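Local structure of ancestral congerin Con-anc (3AJZ) at residues L61-M64 with W69-E72; T96-L101 with K106-N111. The protein binds beta-galactosides such as lactose, as a reconstructed ancestor of the conger eel galectins. All coordinates share one frame; numbering follows the deposited sequence.

Contact 1: residues L61-M64 with W69-E72. With GAL (beta-D-galactopyranose), chain B; BGC (beta-D-glucopyranose), chain C.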
loop_
_atom_site.group_PDB
_atom_site.type_symbol
_atom_site.label_atom_id
_atom_site.label_comp_id
_atom_site.label_asym_id
_atom_site.label_seq_id
_atom_site.Cartn_x
_atom_site.Cartn_y
_atom_site.Cartn_z
ATOM N N LEU A 61 12.789 -14.489 -12.327
ATOM C CA LEU A 61 11.841 -14.869 -11.297
ATOM C C LEU A 61 12.489 -15.866 -10.348
ATOM O O LEU A 61 13.229 -16.780 -10.754
ATOM C CB LEU A 61 10.544 -15.452 -11.886
ATOM C CG LEU A 61 9.863 -14.474 -12.845
ATOM C CD1 LEU A 61 10.259 -14.751 -14.319
ATOM C CD2 LEU A 61 8.368 -14.531 -12.647
ATOM N N ASN A 62 12.210 -15.716 -9.071
ATOM C CA ASN A 62 12.701 -16.653 -8.087
ATOM C C ASN A 62 11.858 -16.568 -6.814
ATOM O O ASN A 62 10.881 -15.822 -6.708
ATOM C CB ASN A 62 14.189 -16.399 -7.844
ATOM C CG ASN A 62 14.951 -17.656 -7.385
ATOM O OD1 ASN A 62 14.361 -18.708 -7.124
ATOM N ND2 ASN A 62 16.286 -17.538 -7.315
ATOM N N SER A 63 12.209 -17.387 -5.840
ATOM C CA SER A 63 11.675 -17.373 -4.504
ATOM C C SER A 63 12.831 -17.458 -3.524
ATOM O O SER A 63 13.940 -17.869 -3.899
ATOM C CB SER A 63 10.737 -18.563 -4.288
ATOM O OG SER A 63 11.383 -19.787 -4.697
ATOM N N MET A 64 12.575 -17.051 -2.293
ATOM C CA MET A 64 13.581 -17.068 -1.227
ATOM C C MET A 64 13.004 -17.756 -0.002
ATOM O O MET A 64 11.930 -17.401 0.478
ATOM C CB MET A 64 13.998 -15.627 -0.884
ATOM C CG MET A 64 14.624 -15.494 0.518
ATOM S SD MET A 64 15.075 -13.783 0.913
ATOM C CE MET A 64 16.358 -13.552 -0.212
ATOM N N TRP A 69 18.100 -17.788 -1.911
ATOM C CA TRP A 69 17.451 -17.877 -3.217
ATOM C C TRP A 69 17.351 -19.298 -3.726
ATOM O O TRP A 69 18.241 -20.124 -3.486
ATOM C CB TRP A 69 18.172 -17.001 -4.228
ATOM C CG TRP A 69 18.054 -15.538 -3.891
ATOM C CD1 TRP A 69 19.044 -14.726 -3.438
ATOM C CD2 TRP A 69 16.877 -14.729 -3.973
ATOM N NE1 TRP A 69 18.560 -13.452 -3.224
ATOM C CE2 TRP A 69 17.229 -13.430 -3.545
ATOM C CE3 TRP A 69 15.560 -14.979 -4.374
ATOM C CZ2 TRP A 69 16.299 -12.363 -3.515
ATOM C CZ3 TRP A 69 14.637 -13.918 -4.340
ATOM C CH2 TRP A 69 15.018 -12.640 -3.915
ATOM N N GLN A 70 16.262 -19.589 -4.433
ATOM C CA GLN A 70 16.035 -20.905 -5.011
ATOM C C GLN A 70 16.401 -20.876 -6.501
ATOM O O GLN A 70 17.291 -20.107 -6.889
ATOM C CB GLN A 70 14.597 -21.379 -4.714
ATOM C CG GLN A 70 14.257 -21.432 -3.215
ATOM C CD GLN A 70 12.896 -22.153 -2.933
ATOM O OE1 GLN A 70 11.806 -21.560 -3.042
ATOM N NE2 GLN A 70 12.973 -23.427 -2.536
ATOM N N GLN A 71 15.781 -21.711 -7.331
ATOM C CA GLN A 71 16.170 -21.790 -8.740
ATOM C C GLN A 71 15.512 -20.685 -9.581
ATOM O O GLN A 71 14.277 -20.509 -9.590
ATOM C CB GLN A 71 15.852 -23.176 -9.327
ATOM C CG GLN A 71 16.319 -23.347 -10.772
ATOM C CD GLN A 71 16.438 -24.811 -11.204
ATOM O OE1 GLN A 71 15.857 -25.720 -10.589
ATOM N NE2 GLN A 71 17.193 -25.043 -12.275
ATOM N N GLU A 72 16.332 -19.960 -10.322
ATOM C CA GLU A 72 15.851 -18.906 -11.206
ATOM C C GLU A 72 15.124 -19.418 -12.406
ATOM O O GLU A 72 15.423 -20.510 -12.951
ATOM C CB GLU A 72 17.028 -18.055 -11.683
ATOM C CG GLU A 72 17.641 -17.275 -10.564
ATOM C CD GLU A 72 18.898 -16.492 -10.960
ATOM O OE1 GLU A 72 19.415 -16.654 -12.091
ATOM O OE2 GLU A 72 19.371 -15.696 -10.121
HETATM C C1 GAL B . 20.600 -12.338 -7.648
HETATM C C2 GAL B . 20.310 -10.931 -7.082
HETATM C C3 GAL B . 19.185 -10.972 -6.052
HETATM C C4 GAL B . 17.970 -11.669 -6.683
HETATM C C5 GAL B . 18.431 -13.066 -7.134
HETATM C C6 GAL B . 17.292 -13.850 -7.758
HETATM O O2 GAL B . 21.487 -10.365 -6.497
HETATM O O3 GAL B . 18.865 -9.659 -5.661
HETATM O O4 GAL B . 17.471 -10.865 -7.742
HETATM O O5 GAL B . 19.437 -12.983 -8.141
HETATM O O6 GAL B . 17.713 -15.170 -8.064
HETATM C C2 BGC C . 23.052 -14.693 -11.096
HETATM C C3 BGC C . 22.178 -13.535 -10.602
HETATM C C4 BGC C . 22.208 -13.405 -9.082
HETATM C C5 BGC C . 23.693 -13.288 -8.702
HETATM C C6 BGC C . 23.944 -13.132 -7.212
HETATM C C1 BGC C . 24.464 -14.483 -10.558
HETATM O O1 BGC C . 25.255 -15.600 -10.865
HETATM O O2 BGC C . 23.081 -14.713 -12.497
HETATM O O3 BGC C . 20.846 -13.722 -11.032
HETATM O O4 BGC C . 21.562 -12.196 -8.709
HETATM O O5 BGC C . 24.361 -14.450 -9.157
HETATM O O6 BGC C . 23.360 -14.221 -6.537
#
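Asn62 and Trp69 meet across the hairpin, and with Glu72 they hold the galactose. Galactose C5 sits 3.7 Å above the Trp69 ring plane, over its centre, the packing of galactose on a tryptophan characteristic of galectin sites. Met64 CE covers the opposite face, 3.8 Å from the centroid of the six-membered ring. It is a CH-pi contact, with SD farther out above the same face. Asn62 ND2 gives two hydrogen bonds. One runs nearly straight (172°) to galactose O6. The other runs from Asn62 ND2 to Gln70 O at 2.8 Å, with the acceptor close to the Asn62 amide plane. ND2 comes from above the plane of that carbonyl. CG of Asn62 stands anti to the backbone N (chi1 -153°), which brings ND2 beside Trp69 CB. Its OD1 takes the N-H of Ser63 and a bond from Arg112, fixing the amide's rotation. Galactose O6 donates a hydrogen bond to Glu72 OE2 at 2.7 Å. Glu72 OE2 also accepts from glucose O3, while OE1 pairs with Arg74. In the second shell Arg112 also bonds Ser63 OG. Glu72 OE2 thus accepts from both sugars, and the Arg74 salt bridge probably helps keep the carboxylate ionised.

Contact 2: residues T96-L101 with K106-N111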
loop_
_atom_site.group_PDB
_atom_site.type_symbol
_atom_site.label_atom_id
_atom_site.label_comp_id
_atom_site.label_asym_id
_atom_site.label_seq_id
_atom_site.Cartn_x
_atom_site.Cartn_y
_atom_site.Cartn_z
ATOM N N THR A 96 0.410 -22.306 -8.776
ATOM C CA THR A 96 1.044 -21.436 -9.751
ATOM C C THR A 96 0.675 -19.982 -9.505
ATOM O O THR A 96 -0.482 -19.673 -9.140
ATOM C CB THR A 96 0.606 -21.823 -11.183
ATOM O OG1 THR A 96 0.932 -23.206 -11.422
ATOM C CG2 THR A 96 1.274 -20.971 -12.213
ATOM N N PHE A 97 1.663 -19.116 -9.674
ATOM C CA PHE A 97 1.413 -17.663 -9.727
ATOM C C PHE A 97 1.263 -17.307 -11.174
ATOM O O PHE A 97 2.017 -17.797 -12.036
ATOM C CB PHE A 97 2.633 -16.867 -9.238
ATOM C CG PHE A 97 2.895 -16.968 -7.773
ATOM C CD1 PHE A 97 2.252 -16.130 -6.844
ATOM C CD2 PHE A 97 3.868 -17.848 -7.311
ATOM C CE1 PHE A 97 2.534 -16.228 -5.504
ATOM C CE2 PHE A 97 4.169 -17.919 -5.980
ATOM C CZ PHE A 97 3.515 -17.133 -5.074
ATOM N N TYR A 98 0.329 -16.393 -11.447
ATOM C CA TYR A 98 0.092 -15.873 -12.775
ATOM C C TYR A 98 0.375 -14.379 -12.758
ATOM O O TYR A 98 -0.294 -13.623 -12.036
ATOM C CB TYR A 98 -1.378 -16.131 -13.157
ATOM C CG TYR A 98 -1.756 -17.596 -13.045
ATOM C CD1 TYR A 98 -2.338 -18.104 -11.888
ATOM C CD2 TYR A 98 -1.485 -18.472 -14.090
ATOM C CE1 TYR A 98 -2.664 -19.467 -11.756
ATOM C CE2 TYR A 98 -1.817 -19.829 -13.982
ATOM C CZ TYR A 98 -2.391 -20.318 -12.820
ATOM O OH TYR A 98 -2.718 -21.663 -12.690
ATOM N N ILE A 99 1.365 -13.970 -13.530
ATOM C CA ILE A 99 1.836 -12.590 -13.505
ATOM C C ILE A 99 1.440 -11.960 -14.839
ATOM O O ILE A 99 1.915 -12.382 -15.884
ATOM C CB ILE A 99 3.360 -12.556 -13.319
ATOM C CG1 ILE A 99 3.719 -13.190 -11.972
ATOM C CG2 ILE A 99 3.880 -11.122 -13.357
ATOM C CD1 ILE A 99 4.675 -14.335 -12.103
ATOM N N GLN A 100 0.558 -10.976 -14.784
ATOM C CA GLN A 100 0.059 -10.338 -15.999
ATOM C C GLN A 100 0.896 -9.097 -16.285
ATOM O O GLN A 100 0.906 -8.140 -15.484
ATOM C CB GLN A 100 -1.418 -9.957 -15.810
ATOM C CG GLN A 100 -2.095 -9.340 -17.052
ATOM C CD GLN A 100 -2.136 -10.309 -18.181
ATOM O OE1 GLN A 100 -2.824 -11.329 -18.109
ATOM N NE2 GLN A 100 -1.355 -10.041 -19.207
ATOM N N LEU A 101 1.625 -9.128 -17.399
ATOM C CA LEU A 101 2.487 -8.027 -17.804
ATOM C C LEU A 101 1.637 -7.036 -18.621
ATOM O O LEU A 101 0.598 -7.399 -19.151
ATOM C CB LEU A 101 3.696 -8.530 -18.620
ATOM C CG LEU A 101 4.574 -9.623 -17.977
ATOM C CD1 LEU A 101 5.707 -9.993 -18.940
ATOM C CD2 LEU A 101 5.176 -9.144 -16.647
ATOM N N LYS A 106 1.632 -13.223 -20.226
ATOM C CA LYS A 106 1.501 -13.824 -18.905
ATOM C C LYS A 106 2.718 -14.702 -18.643
ATOM O O LYS A 106 3.132 -15.522 -19.493
ATOM C CB LYS A 106 0.253 -14.697 -18.833
ATOM C CG LYS A 106 -1.018 -14.014 -19.291
ATOM C CD LYS A 106 -2.080 -15.075 -19.563
ATOM C CE LYS A 106 -3.384 -14.496 -20.112
ATOM N NZ LYS A 106 -4.202 -13.797 -19.074
ATOM N N VAL A 107 3.296 -14.527 -17.462
ATOM C CA VAL A 107 4.362 -15.387 -16.990
ATOM C C VAL A 107 3.754 -16.255 -15.895
ATOM O O VAL A 107 2.952 -15.776 -15.077
ATOM C CB VAL A 107 5.523 -14.566 -16.429
ATOM C CG1 VAL A 107 6.650 -15.502 -15.997
ATOM C CG2 VAL A 107 6.057 -13.606 -17.505
ATOM N N GLU A 108 4.098 -17.542 -15.903
ATOM C CA GLU A 108 3.721 -18.444 -14.806
ATOM C C GLU A 108 4.956 -18.797 -14.008
ATOM O O GLU A 108 6.050 -18.956 -14.562
ATOM C CB GLU A 108 3.065 -19.719 -15.337
ATOM C CG GLU A 108 1.695 -19.402 -15.941
ATOM C CD GLU A 108 0.933 -20.630 -16.389
ATOM O OE1 GLU A 108 1.299 -21.784 -16.032
ATOM O OE2 GLU A 108 -0.067 -20.420 -17.097
ATOM N N PHE A 109 4.772 -18.897 -12.703
ATOM C CA PHE A 109 5.880 -19.250 -11.810
ATOM C C PHE A 109 5.308 -20.153 -10.719
ATOM O O PHE A 109 4.211 -19.920 -10.195
ATOM C CB PHE A 109 6.518 -17.995 -11.229
ATOM C CG PHE A 109 7.670 -18.278 -10.327
ATOM C CD1 PHE A 109 8.941 -18.472 -10.850
ATOM C CD2 PHE A 109 7.492 -18.326 -8.954
ATOM C CE1 PHE A 109 10.019 -18.768 -9.969
ATOM C CE2 PHE A 109 8.570 -18.582 -8.106
ATOM C CZ PHE A 109 9.812 -18.804 -8.637
ATOM N N PRO A 110 6.032 -21.234 -10.357
ATOM C CA PRO A 110 5.424 -22.156 -9.377
ATOM C C PRO A 110 5.166 -21.573 -7.956
ATOM O O PRO A 110 5.987 -20.783 -7.441
ATOM C CB PRO A 110 6.420 -23.338 -9.345
ATOM C CG PRO A 110 7.735 -22.705 -9.800
ATOM C CD PRO A 110 7.364 -21.669 -10.829
ATOM N N ASN A 111 4.035 -21.965 -7.364
ATOM C CA ASN A 111 3.712 -21.610 -5.981
ATOM C C ASN A 111 4.497 -22.616 -5.121
ATOM O O ASN A 111 3.977 -23.625 -4.654
ATOM C CB ASN A 111 2.185 -21.692 -5.758
ATOM C CG ASN A 111 1.703 -21.183 -4.386
ATOM O OD1 ASN A 111 0.482 -20.930 -4.209
ATOM N ND2 ASN A 111 2.570 -21.079 -3.430
#
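Phe97 and Phe109 form a hydrogen-bonded antiparallel pair in the hairpin of strands 96-100 and 106-110. Phe97 N reaches Phe109 O at 2.7 Å, and Phe109 N bonds back to Phe97 O. Ile99 and Val107 repeat the pattern. From CB outward, Phe97 stays close to the partner strand. Phe97 CB lies 3.6 Å from Phe109 O. CG is beside the backbone N (chi1 -70°), which swings the ring along the end of strand 106-110. CD2 is then near Phe109 O, and Pro110 O lies at the ring edge, in its plane. Phe97 CD2 also packs on Phe109 CD2 at 4.0 Å. Phe97 CE2, farther out, touches Asn111 CA at 3.7 Å. Beyond the hairpin the ring meets Phe118 and packs on Phe92, Ala43 and Leu44. On the face that bears Tyr98, Glu108 runs alongside the tyrosine. Its OE2 lies at the ring edge, 3.6 Å from Tyr98 CE2, with ring and carboxylate planes 77° apart. Tyr98 OH bonds Asp93, and Thr96 CG2 rests over one face of the ring. Lys106 NZ hydrogen-bonds Gln100 OE1. Strand 106-110 is an outermost strand of the five-stranded sheet within this chain, and 96-100 joins it to strand 85-92. The face with Phe97, Ile99, Val107 and Phe109 packs on strands 42-49 and 58-65 of the other sheet, and together they form the core of the galectin sandwich.

From the N terminus, contact 1 comes first. It closes the turn between strands 58-65 and 68-75 in the sheet that carries the sugar. Strand 85-92 follows in the other sheet. Contact 2 then closes the next hairpin, between 96-100 and 106-110. The two lie in series along the chain and neither nests in the other, but they meet in space, with centres about 14 Å apart. Leu61 of contact 1 points into the interior, where Leu61 CD2 packs on Ile99 CD1 at 3.7 Å and on Val107 CG1. Phe109 CZ touches the backbone of Asn62. The hairpin of contact 2 therefore backs the sugar-binding hairpin and ties the two sheets together.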